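Local coordinates for protein rhamnosidase B (Bacillus sp., PDB 2OKX) that probably hydrolyses terminal alpha-L-rhamnose residues from glycosides, as a family 78 glycoside hydrolase that inverts the anomeric configuration, at residues Leu819-Ile824 against Pro895-Trp900; Arg826-Met831 against Ser865-Tyr870; Asn140-Ala145 against Ala220-Leu225; Asn484-Ile489 against Tyr497-Arg502. All blocks are in the same frame, centred on the assembly; numbering follows the deposited sequence. Where two conformers were deposited one is given.

Interaction 1: Leu819-Ile824 against Pro895-Trp900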
loop_
_atom_site.group_PDB
_atom_site.type_symbol
_atom_site.label_atom_id
_atom_site.label_comp_id
_atom_site.label_asym_id
_atom_site.label_seq_id
_atom_site.Cartn_x
_atom_site.Cartn_y
_atom_site.Cartn_z
ATOM N N LEU A 819 -10.025 -7.759 -30.235
ATOM C CA LEU A 819 -10.726 -8.304 -29.080
ATOM C C LEU A 819 -10.147 -7.674 -27.814
ATOM O O LEU A 819 -10.865 -7.427 -26.843
ATOM C CB LEU A 819 -10.548 -9.820 -29.013
ATOM C CG LEU A 819 -11.300 -10.503 -27.866
ATOM C CD1 LEU A 819 -12.802 -10.318 -28.062
ATOM C CD2 LEU A 819 -10.944 -11.985 -27.821
ATOM N N MET A 820 -8.839 -7.431 -27.835
ATOM C CA MET A 820 -8.151 -6.816 -26.709
ATOM C C MET A 820 -8.710 -5.411 -26.503
ATOM O O MET A 820 -9.047 -5.027 -25.383
ATOM C CB MET A 820 -6.644 -6.747 -26.984
ATOM C CG MET A 820 -5.813 -6.185 -25.837
ATOM S SD MET A 820 -4.160 -5.653 -26.368
ATOM C CE MET A 820 -3.430 -7.219 -26.849
ATOM N N LEU A 821 -8.818 -4.646 -27.587
ATOM C CA LEU A 821 -9.351 -3.291 -27.495
ATOM C C LEU A 821 -10.782 -3.270 -26.978
ATOM O O LEU A 821 -11.133 -2.437 -26.138
ATOM C CB LEU A 821 -9.303 -2.586 -28.857
ATOM C CG LEU A 821 -7.928 -2.173 -29.375
ATOM C CD1 LEU A 821 -8.103 -1.260 -30.583
ATOM C CD2 LEU A 821 -7.158 -1.452 -28.279
ATOM N N ASP A 822 -11.616 -4.172 -27.480
ATOM C CA ASP A 822 -12.998 -4.206 -27.025
ATOM C C ASP A 822 -13.096 -4.578 -25.554
ATOM O O ASP A 822 -13.976 -4.089 -24.845
ATOM C CB ASP A 822 -13.833 -5.168 -27.872
ATOM C CG ASP A 822 -14.136 -4.611 -29.249
ATOM O OD1 ASP A 822 -14.177 -3.371 -29.401
ATOM O OD2 ASP A 822 -14.351 -5.409 -30.179
ATOM N N ASP A 823 -12.197 -5.438 -25.090
ATOM C CA ASP A 823 -12.207 -5.836 -23.690
ATOM C C ASP A 823 -11.813 -4.627 -22.840
ATOM O O ASP A 823 -12.431 -4.347 -21.812
ATOM C CB ASP A 823 -11.225 -6.983 -23.437
ATOM C CG ASP A 823 -11.439 -7.643 -22.083
ATOM O OD1 ASP A 823 -12.274 -8.569 -21.996
ATOM O OD2 ASP A 823 -10.784 -7.228 -21.102
ATOM N N ILE A 824 -10.775 -3.916 -23.272
ATOM C CA ILE A 824 -10.324 -2.736 -22.549
ATOM C C ILE A 824 -11.459 -1.716 -22.488
ATOM O O ILE A 824 -11.760 -1.172 -21.424
ATOM C CB ILE A 824 -9.078 -2.111 -23.230
ATOM C CG1 ILE A 824 -7.866 -3.021 -23.011
ATOM C CG2 ILE A 824 -8.800 -0.718 -22.667
ATOM C CD1 ILE A 824 -6.629 -2.601 -23.783
ATOM N N PRO A 895 -3.737 -1.166 -36.064
ATOM C CA PRO A 895 -4.797 -0.161 -35.949
ATOM C C PRO A 895 -6.176 -0.674 -35.543
ATOM O O PRO A 895 -6.962 0.066 -34.945
ATOM C CB PRO A 895 -4.820 0.478 -37.337
ATOM C CG PRO A 895 -3.401 0.305 -37.815
ATOM C CD PRO A 895 -3.105 -1.102 -37.396
ATOM N N CYS A 896 -6.471 -1.926 -35.873
ATOM C CA CYS A 896 -7.777 -2.491 -35.557
ATOM C C CYS A 896 -8.816 -1.557 -36.165
ATOM O O CYS A 896 -8.793 -1.315 -37.372
ATOM C CB CYS A 896 -7.965 -2.597 -34.040
ATOM S SG CYS A 896 -6.753 -3.661 -33.244
ATOM N N ASP A 897 -9.712 -1.011 -35.346
ATOM C CA ASP A 897 -10.737 -0.108 -35.874
ATOM C C ASP A 897 -10.437 1.375 -35.684
ATOM O O ASP A 897 -11.322 2.217 -35.846
ATOM C CB ASP A 897 -12.106 -0.435 -35.264
ATOM C CG ASP A 897 -12.095 -0.433 -33.740
ATOM O OD1 ASP A 897 -13.131 -0.815 -33.156
ATOM O OD2 ASP A 897 -11.069 -0.058 -33.124
ATOM N N LEU A 898 -9.191 1.699 -35.351
ATOM C CA LEU A 898 -8.790 3.089 -35.142
ATOM C C LEU A 898 -8.412 3.764 -36.465
ATOM O O LEU A 898 -7.968 3.096 -37.403
ATOM C CB LEU A 898 -7.595 3.140 -34.188
ATOM C CG LEU A 898 -7.791 2.470 -32.823
ATOM C CD1 LEU A 898 -6.491 2.545 -32.025
ATOM C CD2 LEU A 898 -8.934 3.161 -32.066
ATOM N N THR A 899 -8.586 5.082 -36.547
ATOM C CA THR A 899 -8.236 5.797 -37.774
ATOM C C THR A 899 -6.851 6.429 -37.670
ATOM O O THR A 899 -6.208 6.712 -38.684
ATOM C CB THR A 899 -9.277 6.878 -38.126
ATOM O OG1 THR A 899 -9.448 7.769 -37.019
ATOM C CG2 THR A 899 -10.608 6.230 -38.460
ATOM N N TRP A 900 -6.395 6.647 -36.441
ATOM C CA TRP A 900 -5.069 7.214 -36.202
ATOM C C TRP A 900 -4.630 6.963 -34.769
ATOM O O TRP A 900 -5.446 6.660 -33.901
ATOM C CB TRP A 900 -5.031 8.725 -36.487
ATOM C CG TRP A 900 -5.936 9.570 -35.618
ATOM C CD1 TRP A 900 -7.226 9.932 -35.887
ATOM C CD2 TRP A 900 -5.624 10.128 -34.331
ATOM N NE1 TRP A 900 -7.737 10.678 -34.849
ATOM C CE2 TRP A 900 -6.778 10.813 -33.880
ATOM C CE3 TRP A 900 -4.485 10.113 -33.515
ATOM C CZ2 TRP A 900 -6.826 11.477 -32.648
ATOM C CZ3 TRP A 900 -4.531 10.777 -32.282
ATOM C CH2 TRP A 900 -5.694 11.447 -31.865
HETATM O O HOH W 1 -14.667 -3.650 -33.030
#

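Interaction 2: Arg826-Met831 against Ser865-Tyr870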
loop_
_atom_site.group_PDB
_atom_site.type_symbol
_atom_site.label_atom_id
_atom_site.label_comp_id
_atom_site.label_asym_id
_atom_site.label_seq_id
_atom_site.Cartn_x
_atom_site.Cartn_y
_atom_site.Cartn_z
ATOM N N ARG A 826 -14.680 -2.139 -22.630
ATOM C CA ARG A 826 -15.727 -2.584 -21.718
ATOM C C ARG A 826 -15.315 -2.530 -20.253
ATOM O O ARG A 826 -15.986 -1.903 -19.428
ATOM C CB ARG A 826 -16.168 -4.010 -22.071
ATOM C CG ARG A 826 -17.088 -4.644 -21.029
ATOM C CD ARG A 826 -17.681 -5.980 -21.485
ATOM N NE ARG A 826 -16.683 -6.892 -22.042
ATOM C CZ ARG A 826 -16.366 -6.953 -23.332
ATOM N NH1 ARG A 826 -16.973 -6.155 -24.200
ATOM N NH2 ARG A 826 -15.444 -7.807 -23.753
ATOM N N ASN A 827 -14.202 -3.178 -19.939
ATOM C CA ASN A 827 -13.735 -3.260 -18.566
ATOM C C ASN A 827 -13.171 -2.005 -17.932
ATOM O O ASN A 827 -13.403 -1.754 -16.750
ATOM C CB ASN A 827 -12.753 -4.418 -18.437
ATOM C CG ASN A 827 -13.450 -5.757 -18.530
ATOM O OD1 ASN A 827 -14.473 -5.968 -17.877
ATOM N ND2 ASN A 827 -12.913 -6.664 -19.336
ATOM N N TYR A 828 -12.427 -1.217 -18.695
ATOM C CA TYR A 828 -11.898 0.012 -18.137
ATOM C C TYR A 828 -12.950 1.097 -18.320
ATOM O O TYR A 828 -13.015 2.051 -17.543
ATOM C CB TYR A 828 -10.572 0.367 -18.809
ATOM C CG TYR A 828 -9.455 -0.551 -18.361
ATOM C CD1 TYR A 828 -8.615 -0.194 -17.303
ATOM C CD2 TYR A 828 -9.270 -1.804 -18.958
ATOM C CE1 TYR A 828 -7.619 -1.062 -16.849
ATOM C CE2 TYR A 828 -8.280 -2.676 -18.512
ATOM C CZ TYR A 828 -7.459 -2.300 -17.460
ATOM O OH TYR A 828 -6.479 -3.158 -17.016
ATOM N N GLY A 829 -13.792 0.936 -19.337
ATOM C CA GLY A 829 -14.855 1.900 -19.565
ATOM C C GLY A 829 -15.809 1.933 -18.373
ATOM O O GLY A 829 -16.335 2.988 -18.013
ATOM N N GLN A 830 -16.031 0.778 -17.752
ATOM C CA GLN A 830 -16.922 0.707 -16.597
ATOM C C GLN A 830 -16.318 1.478 -15.418
ATOM O O GLN A 830 -17.041 2.031 -14.591
ATOM C CB GLN A 830 -17.180 -0.750 -16.200
ATOM C CG GLN A 830 -16.041 -1.414 -15.444
ATOM C CD GLN A 830 -16.370 -2.837 -15.014
ATOM O OE1 GLN A 830 -17.441 -3.098 -14.462
ATOM N NE2 GLN A 830 -15.442 -3.762 -15.256
ATOM N N MET A 831 -14.991 1.518 -15.344
ATOM C CA MET A 831 -14.317 2.252 -14.275
ATOM C C MET A 831 -14.573 3.736 -14.490
ATOM O O MET A 831 -14.925 4.463 -13.558
ATOM C CB MET A 831 -12.810 1.999 -14.308
ATOM C CG MET A 831 -12.409 0.575 -13.988
ATOM S SD MET A 831 -10.628 0.387 -14.038
ATOM C CE MET A 831 -10.482 -1.382 -14.346
ATOM N N SER A 865 -3.165 -3.132 -12.257
ATOM C CA SER A 865 -4.322 -3.085 -13.152
ATOM C C SER A 865 -4.152 -2.076 -14.297
ATOM O O SER A 865 -5.095 -1.844 -15.055
ATOM C CB SER A 865 -5.578 -2.684 -12.369
ATOM O OG SER A 865 -5.924 -3.638 -11.380
ATOM N N ALA A 866 -2.967 -1.482 -14.431
ATOM C CA ALA A 866 -2.742 -0.467 -15.468
ATOM C C ALA A 866 -2.360 -0.983 -16.860
ATOM O O ALA A 866 -1.707 -0.275 -17.632
ATOM C CB ALA A 866 -1.685 0.537 -14.983
ATOM N N ALA A 867 -2.792 -2.195 -17.184
ATOM C CA ALA A 867 -2.494 -2.815 -18.478
ATOM C C ALA A 867 -2.521 -1.915 -19.723
ATOM O O ALA A 867 -1.595 -1.956 -20.535
ATOM C CB ALA A 867 -3.418 -4.015 -18.698
ATOM N N PRO A 868 -3.579 -1.099 -19.899
ATOM C CA PRO A 868 -3.628 -0.237 -21.088
ATOM C C PRO A 868 -2.378 0.618 -21.295
ATOM O O PRO A 868 -2.003 0.909 -22.433
ATOM C CB PRO A 868 -4.881 0.609 -20.853
ATOM C CG PRO A 868 -5.760 -0.326 -20.051
ATOM C CD PRO A 868 -4.781 -0.908 -19.065
ATOM N N GLY A 869 -1.741 1.015 -20.196
ATOM C CA GLY A 869 -0.540 1.833 -20.287
ATOM C C GLY A 869 0.595 1.124 -21.006
ATOM O O GLY A 869 1.527 1.760 -21.503
ATOM N N TYR A 870 0.517 -0.199 -21.060
ATOM C CA TYR A 870 1.532 -1.001 -21.732
ATOM C C TYR A 870 1.056 -1.477 -23.103
ATOM O O TYR A 870 1.753 -1.297 -24.097
ATOM C CB TYR A 870 1.892 -2.216 -20.877
ATOM C CG TYR A 870 2.754 -3.252 -21.584
ATOM C CD1 TYR A 870 4.117 -3.032 -21.801
ATOM C CD2 TYR A 870 2.202 -4.453 -22.018
ATOM C CE1 TYR A 870 4.916 -3.997 -22.437
ATOM C CE2 TYR A 870 2.983 -5.421 -22.653
ATOM C CZ TYR A 870 4.337 -5.186 -22.858
ATOM O OH TYR A 870 5.101 -6.157 -23.468
#

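Interaction 3: Asn140-Ala145 against Ala220-Leu225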
loop_
_atom_site.group_PDB
_atom_site.type_symbol
_atom_site.label_atom_id
_atom_site.label_comp_id
_atom_site.label_asym_id
_atom_site.label_seq_id
_atom_site.Cartn_x
_atom_site.Cartn_y
_atom_site.Cartn_z
ATOM N N ASN A 140 -0.787 7.109 21.750
ATOM C CA ASN A 140 -1.856 6.117 21.786
ATOM C C ASN A 140 -2.788 6.259 20.577
ATOM O O ASN A 140 -3.860 5.651 20.544
ATOM C CB ASN A 140 -2.680 6.229 23.076
ATOM C CG ASN A 140 -3.482 7.518 23.159
ATOM O OD1 ASN A 140 -4.564 7.552 23.749
ATOM N ND2 ASN A 140 -2.950 8.585 22.582
ATOM N N SER A 141 -2.377 7.048 19.585
ATOM C CA SER A 141 -3.206 7.246 18.396
ATOM C C SER A 141 -3.426 5.908 17.680
ATOM O O SER A 141 -2.662 4.960 17.863
ATOM C CB SER A 141 -2.569 8.281 17.454
ATOM O OG SER A 141 -1.371 7.803 16.883
ATOM N N PRO A 142 -4.475 5.818 16.850
ATOM C CA PRO A 142 -4.789 4.582 16.125
ATOM C C PRO A 142 -3.711 3.993 15.223
ATOM O O PRO A 142 -2.973 4.717 14.550
ATOM C CB PRO A 142 -6.037 4.956 15.319
ATOM C CG PRO A 142 -6.649 6.069 16.109
ATOM C CD PRO A 142 -5.441 6.875 16.502
ATOM N N ARG A 143 -3.628 2.665 15.222
ATOM C CA ARG A 143 -2.707 1.972 14.340
ATOM C C ARG A 143 -3.411 2.216 13.008
ATOM O O ARG A 143 -4.630 2.059 12.908
ATOM C CB ARG A 143 -2.672 0.474 14.664
ATOM C CG ARG A 143 -1.845 -0.364 13.695
ATOM C CD ARG A 143 -0.360 -0.043 13.771
ATOM N NE ARG A 143 0.358 -0.631 12.641
ATOM C CZ ARG A 143 0.624 -1.927 12.501
ATOM N NH1 ARG A 143 0.248 -2.799 13.428
ATOM N NH2 ARG A 143 1.241 -2.358 11.409
ATOM N N MET A 144 -2.659 2.618 11.995
ATOM C CA MET A 144 -3.244 2.921 10.694
ATOM C C MET A 144 -3.838 1.707 9.988
ATOM O O MET A 144 -4.989 1.736 9.551
ATOM C CB MET A 144 -2.191 3.572 9.804
ATOM C CG MET A 144 -2.731 4.213 8.539
ATOM S SD MET A 144 -1.447 5.248 7.825
ATOM C CE MET A 144 -2.023 5.402 6.100
ATOM N N ALA A 145 -3.048 0.647 9.880
ATOM C CA ALA A 145 -3.487 -0.575 9.217
ATOM C C ALA A 145 -2.497 -1.679 9.543
ATOM O O ALA A 145 -1.383 -1.405 10.001
ATOM C CB ALA A 145 -3.544 -0.356 7.701
ATOM N N ALA A 220 -16.471 7.121 21.020
ATOM C CA ALA A 220 -15.889 6.460 19.847
ATOM C C ALA A 220 -14.438 6.153 20.179
ATOM O O ALA A 220 -13.661 7.055 20.489
ATOM C CB ALA A 220 -15.973 7.365 18.619
ATOM N N ALA A 221 -14.068 4.880 20.116
ATOM C CA ALA A 221 -12.711 4.495 20.455
ATOM C C ALA A 221 -12.085 3.538 19.456
ATOM O O ALA A 221 -12.771 2.726 18.833
ATOM C CB ALA A 221 -12.691 3.870 21.855
ATOM N N ALA A 222 -10.769 3.657 19.311
ATOM C CA ALA A 222 -10.004 2.802 18.421
ATOM C C ALA A 222 -9.151 1.921 19.328
ATOM O O ALA A 222 -8.387 2.423 20.163
ATOM C CB ALA A 222 -9.123 3.649 17.497
ATOM N N LEU A 223 -9.293 0.608 19.170
ATOM C CA LEU A 223 -8.561 -0.350 19.989
ATOM C C LEU A 223 -7.640 -1.244 19.179
ATOM O O LEU A 223 -8.025 -1.746 18.127
ATOM C CB LEU A 223 -9.539 -1.255 20.750
ATOM C CG LEU A 223 -11.008 -0.860 20.930
ATOM C CD1 LEU A 223 -11.723 -1.977 21.687
ATOM C CD2 LEU A 223 -11.129 0.451 21.674
ATOM N N ASP A 224 -6.422 -1.446 19.671
ATOM C CA ASP A 224 -5.488 -2.333 18.996
ATOM C C ASP A 224 -5.596 -3.663 19.740
ATOM O O ASP A 224 -4.799 -3.971 20.630
ATOM C CB ASP A 224 -4.066 -1.785 19.069
ATOM C CG ASP A 224 -3.102 -2.558 18.192
ATOM O OD1 ASP A 224 -2.043 -2.001 17.835
ATOM O OD2 ASP A 224 -3.399 -3.726 17.863
ATOM N N LEU A 225 -6.618 -4.431 19.380
ATOM C CA LEU A 225 -6.877 -5.721 20.002
ATOM C C LEU A 225 -5.773 -6.738 19.740
ATOM O O LEU A 225 -5.521 -7.609 20.569
ATOM C CB LEU A 225 -8.222 -6.266 19.516
ATOM C CG LEU A 225 -9.450 -5.453 19.934
ATOM C CD1 LEU A 225 -10.708 -6.043 19.306
ATOM C CD2 LEU A 225 -9.562 -5.441 21.452
HETATM O O HOH W 2 -0.229 -2.677 16.111
#

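Interaction 4: Asn484-Ile489 against Tyr497-Arg502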
loop_
_atom_site.group_PDB
_atom_site.type_symbol
_atom_site.label_atom_id
_atom_site.label_comp_id
_atom_site.label_asym_id
_atom_site.label_seq_id
_atom_site.Cartn_x
_atom_site.Cartn_y
_atom_site.Cartn_z
ATOM N N ASN A 484 -7.400 6.050 7.812
ATOM C CA ASN A 484 -6.766 7.037 6.934
ATOM C C ASN A 484 -7.037 8.429 7.489
ATOM O O ASN A 484 -7.631 9.278 6.820
ATOM C CB ASN A 484 -7.378 6.897 5.538
ATOM C CG ASN A 484 -6.373 7.115 4.440
ATOM O OD1 ASN A 484 -5.172 6.954 4.645
ATOM N ND2 ASN A 484 -6.862 7.459 3.252
ATOM N N THR A 485 -6.551 8.671 8.701
ATOM C CA THR A 485 -6.850 9.916 9.386
ATOM C C THR A 485 -5.767 10.511 10.277
ATOM O O THR A 485 -4.709 9.931 10.497
ATOM C CB THR A 485 -8.032 9.688 10.331
ATOM O OG1 THR A 485 -7.605 8.802 11.375
ATOM C CG2 THR A 485 -9.203 9.033 9.610
ATOM N N PHE A 486 -6.088 11.694 10.793
ATOM C CA PHE A 486 -5.270 12.389 11.769
ATOM C C PHE A 486 -6.166 13.418 12.443
ATOM O O PHE A 486 -7.173 13.854 11.876
ATOM C CB PHE A 486 -4.005 13.035 11.153
ATOM C CG PHE A 486 -4.233 14.340 10.426
ATOM C CD1 PHE A 486 -3.897 14.455 9.079
ATOM C CD2 PHE A 486 -4.702 15.472 11.094
ATOM C CE1 PHE A 486 -4.021 15.673 8.410
ATOM C CE2 PHE A 486 -4.828 16.694 10.432
ATOM C CZ PHE A 486 -4.487 16.793 9.089
ATOM N N ARG A 487 -5.846 13.743 13.686
ATOM C CA ARG A 487 -6.590 14.756 14.411
ATOM C C ARG A 487 -5.564 15.779 14.846
ATOM O O ARG A 487 -4.495 15.426 15.347
ATOM C CB ARG A 487 -7.296 14.190 15.644
ATOM C CG ARG A 487 -7.752 15.290 16.617
ATOM C CD ARG A 487 -8.768 14.782 17.617
ATOM N NE ARG A 487 -10.038 14.469 16.974
ATOM C CZ ARG A 487 -11.092 13.968 17.607
ATOM N NH1 ARG A 487 -11.029 13.720 18.910
ATOM N NH2 ARG A 487 -12.211 13.718 16.939
ATOM N N TYR A 488 -5.893 17.044 14.640
ATOM C CA TYR A 488 -5.017 18.143 15.005
ATOM C C TYR A 488 -5.830 19.060 15.906
ATOM O O TYR A 488 -6.929 19.484 15.542
ATOM C CB TYR A 488 -4.586 18.902 13.747
ATOM C CG TYR A 488 -3.715 20.109 14.008
ATOM C CD1 TYR A 488 -2.324 20.001 14.029
ATOM C CD2 TYR A 488 -4.285 21.363 14.233
ATOM C CE1 TYR A 488 -1.522 21.117 14.260
ATOM C CE2 TYR A 488 -3.493 22.485 14.470
ATOM C CZ TYR A 488 -2.116 22.354 14.480
ATOM O OH TYR A 488 -1.337 23.464 14.709
ATOM N N ILE A 489 -5.300 19.340 17.091
ATOM C CA ILE A 489 -5.973 20.216 18.041
ATOM C C ILE A 489 -5.214 21.536 18.015
ATOM O O ILE A 489 -4.011 21.583 18.267
ATOM C CB ILE A 489 -5.960 19.614 19.458
ATOM C CG1 ILE A 489 -6.534 18.194 19.413
ATOM C CG2 ILE A 489 -6.801 20.472 20.393
ATOM C CD1 ILE A 489 -6.327 17.397 20.682
ATOM N N TYR A 497 0.306 23.115 9.459
ATOM C CA TYR A 497 0.656 21.741 9.774
ATOM C C TYR A 497 0.696 20.877 8.524
ATOM O O TYR A 497 -0.158 20.998 7.648
ATOM C CB TYR A 497 -0.357 21.138 10.750
ATOM C CG TYR A 497 -0.020 19.713 11.137
ATOM C CD1 TYR A 497 1.048 19.438 11.990
ATOM C CD2 TYR A 497 -0.740 18.636 10.611
ATOM C CE1 TYR A 497 1.392 18.132 12.310
ATOM C CE2 TYR A 497 -0.402 17.324 10.923
ATOM C CZ TYR A 497 0.666 17.078 11.773
ATOM O OH TYR A 497 1.017 15.783 12.082
ATOM N N VAL A 498 1.702 20.014 8.449
ATOM C CA VAL A 498 1.842 19.089 7.336
ATOM C C VAL A 498 2.077 17.708 7.937
ATOM O O VAL A 498 3.101 17.463 8.575
ATOM C CB VAL A 498 3.037 19.452 6.426
ATOM C CG1 VAL A 498 3.219 18.380 5.357
ATOM C CG2 VAL A 498 2.803 20.806 5.776
ATOM N N SER A 499 1.119 16.812 7.746
ATOM C CA SER A 499 1.236 15.457 8.265
ATOM C C SER A 499 2.404 14.724 7.624
ATOM O O SER A 499 2.541 14.706 6.397
ATOM C CB SER A 499 -0.055 14.678 8.004
ATOM O OG SER A 499 0.086 13.320 8.397
ATOM N N PRO A 500 3.274 14.114 8.447
ATOM C CA PRO A 500 4.425 13.381 7.914
ATOM C C PRO A 500 4.052 11.941 7.555
ATOM O O PRO A 500 4.906 11.141 7.184
ATOM C CB PRO A 500 5.437 13.459 9.054
ATOM C CG PRO A 500 4.554 13.376 10.263
ATOM C CD PRO A 500 3.394 14.293 9.907
ATOM N N VAL A 501 2.767 11.625 7.669
ATOM C CA VAL A 501 2.266 10.291 7.353
ATOM C C VAL A 501 1.617 10.310 5.972
ATOM O O VAL A 501 0.682 11.065 5.736
ATOM C CB VAL A 501 1.220 9.836 8.395
ATOM C CG1 VAL A 501 0.617 8.489 7.993
ATOM C CG2 VAL A 501 1.876 9.742 9.766
ATOM N N ARG A 502 2.119 9.483 5.062
ATOM C CA ARG A 502 1.572 9.429 3.711
ATOM C C ARG A 502 0.180 8.809 3.672
ATOM O O ARG A 502 -0.085 7.819 4.349
ATOM C CB ARG A 502 2.494 8.622 2.792
ATOM C CG ARG A 502 1.914 8.386 1.393
ATOM C CD ARG A 502 2.693 7.324 0.624
ATOM N NE ARG A 502 4.021 7.783 0.223
ATOM C CZ ARG A 502 4.248 8.667 -0.744
ATOM N NH1 ARG A 502 3.237 9.201 -1.423
ATOM N NH2 ARG A 502 5.490 9.020 -1.032
#

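Interaction 1: Leu819-Ile824 against Pro895-Trp900
Leu821, on the helix that runs through 819-824, supplies nearly all of the apolar contact with the turn at 895-900. One methyl does the work: its CD1 lies 3.7 Å from Cys896 CB and 3.8 Å from Cys896 SG, so it meets the flank of the cysteine side chain rather than the sulfur alone. The same methyl comes within 4.4 Å of Leu898 CG, a looser approach. Leu821 has CG anti to its own carbonyl carbon (chi1 -72°), and this directs the side chain toward the turn, where CD1 touches Cys896, Asp897 and Leu898.

The turn itself is a type II' beta turn from Pro895 to Leu898, closed by Leu898 N bonding to Pro895 O at 2.8 Å. Cys896 takes a positive phi of 55° at its second position, a conformation more usual for glycine, and from there its CB faces the helix.

Polar contact across the interface is indirect. A water donates to Asp897 OD1 at 3.2 Å and, weakly, to Asp822 OD2 at 3.4 Å, bridging two carboxylates that would otherwise probably repel one another. Arg825 probably offsets the like charges too, forming salt bridges with Asp897 OD2 and Asp822 OD1.

Helix 817-833 belongs to the catalytic alpha-barrel region, whereas the turn precedes strand 900-906 of the C-terminal beta domain, so the contact joins the two. Around it, Ile876 of helix 868-876 and Leu546 of helix 544-559 each touch both Leu821 and Leu898.

Interaction 2: Arg826-Met831 against Ser865-Tyr870
Tyr828 holds CG anti to its carbonyl carbon (chi1 -73°), and the ring is turned so that one face receives Pro868 while the hydroxyl reaches Ser865. The CH-pi contact is well centred: Pro868 CG stands 3.6 Å from the centroid of the Tyr828 ring, only 9° off the ring normal. Pro868 CD sits farther along the same ring, 3.4 Å from Tyr828 CZ, and thus over its phenolic end. The two side chains point at one another, tyrosine from helix 817-833 and proline from the first turn of helix 868-876.

At the ring edge, Tyr828 OH donates to Ser865 O across 2.7 Å. The donor stands above the carbonyl plane, 39° out of it. Ala867 CB adds a flank contact to Tyr828 OH at 3.6 Å. Ser865 OG turns to Trp840 O instead.

Pro801 and Tyr808 of helix 801-813 and Thr549 of helix 544-559 also touch Tyr828. In this buried setting the hydrogen bond satisfies both the phenol proton and a loop carbonyl, while the proline over the face probably limits ring tilt; together they join the start of helix 868-876 to helix 817-833 by one polar and one apolar contact.

Interaction 3: Asn140-Ala145 against Ala220-Leu225
The loop 140-145 passes the end of strand 219-223 without backbone pairing, the closest CA atoms being those of Pro142 and Ala222, 6.0 Å apart, followed by Arg143 and Asp224 at 6.9 Å. Contact therefore rests on two side-chain pairs, Pro142 with Ala222 and Arg143 with Asp224.

In the first, the proline ring packs on a methyl: Pro142 CG lies 3.7 Å from Ala222 CB, and Pro142 CB is 4.0 Å from the same carbon. The second is a polar neighbourhood in which the direct touch is modest, Arg143 CB to Asp224 OD1 at 4.1 Å. A water completes it, accepting from Arg143 NH1 at 2.7 Å and donating to Asp224 OD1 at 2.6 Å. The arginine and aspartate thus meet through the water and not as a salt bridge. Arg143 has CG anti to the backbone N (chi1 174°) and then bends at chi2 (67°), which swings the guanidinium back over its own loop, where NH2 donates to Gln148 O. Asp224 OD1 is likewise claimed by Arg20 in a salt bridge. That pairing and the water would probably favour the charged carboxylate.

Asp224 is also the N-cap of helix 225-229, with OD2 accepting from the backbone N of Asn227. The strand before it lies between strands 314-320 and 392-393 in an antiparallel sheet. Across the contact, the loop belongs to the N-terminal region, between strands 130-133 and 153-155. Thr393 of strand 392-393 and Ser313, just before strand 314-320, also touch Pro142.

Interaction 4: Asn484-Ile489 against Tyr497-Arg502
Tyr497 meets two aromatic side chains of strand 485-489, Phe486 and Tyr488, and the three rings form a compact cluster. Toward Phe486 the geometry is T-shaped: the edge of Tyr497 points at the face of Phe486, with centroids 5.7 Å apart and planes at 68°. Tyr488 meets Tyr497 differently. The Tyr488 CD1 atom lies over the Tyr497 face, displaced toward the rim, at 3.7 Å from Tyr497 CG, and Tyr488 CE1 also lies 3.7 Å from Tyr497 CB. With planes at 39° and centroids 5.1 Å apart, this is an oblique pairing, the two side chains running antiparallel alongside one another.

Ser499 closes the other end of the contact, its CB 4.0 Å from Phe486 CD1. Phe486 reaches it with CG placed between its backbone N and carbonyl carbon (chi1 79°), whereas Tyr488 has CG anti to the backbone N; the two rings leave the same side of the strand with different first torsions, and Tyr497 touches both.

The next shell is polar. Tyr497 OH and Ser499 OG both bond to Glu152 OE1, while Tyr488 OH pairs with Gln495. Ser499 OG also accepts from Val501 N at 3.3 Å, which makes an ST turn spanning Ser499 to Val501.

Strand 485-489 pairs with 462-472 and with 153-155, whereas 493-498 pairs with 450-457 in a different sheet. The cluster therefore lies between two sheets of the concanavalin-like domain, where Phe453 of strand 450-457 touches both Phe486 and Tyr497.

Interactions 1 and 2 share helix 817-833 and touch through Ile824 CG2 and Pro868 CG, 4.0 Å apart. Interaction 2 is buried within the alpha-barrel and uses a direct hydrogen bond, whereas interaction 1 is partly buried, faces the C-terminal beta domain and links an aspartate on each side through a water, weakly on the helix side. Interactions 3 and 4 make a second pair, 15 Å between centres, meeting where Met144 CE packs on Arg502 O at 3.6 Å. Both are buried, but 3 joins two domains through proline packing and a water-mediated arginine–aspartate contact, while 4 is aromatic packing between sheets. The pairs are well separated: the centres of 1 and 3 lie about 49 Å apart.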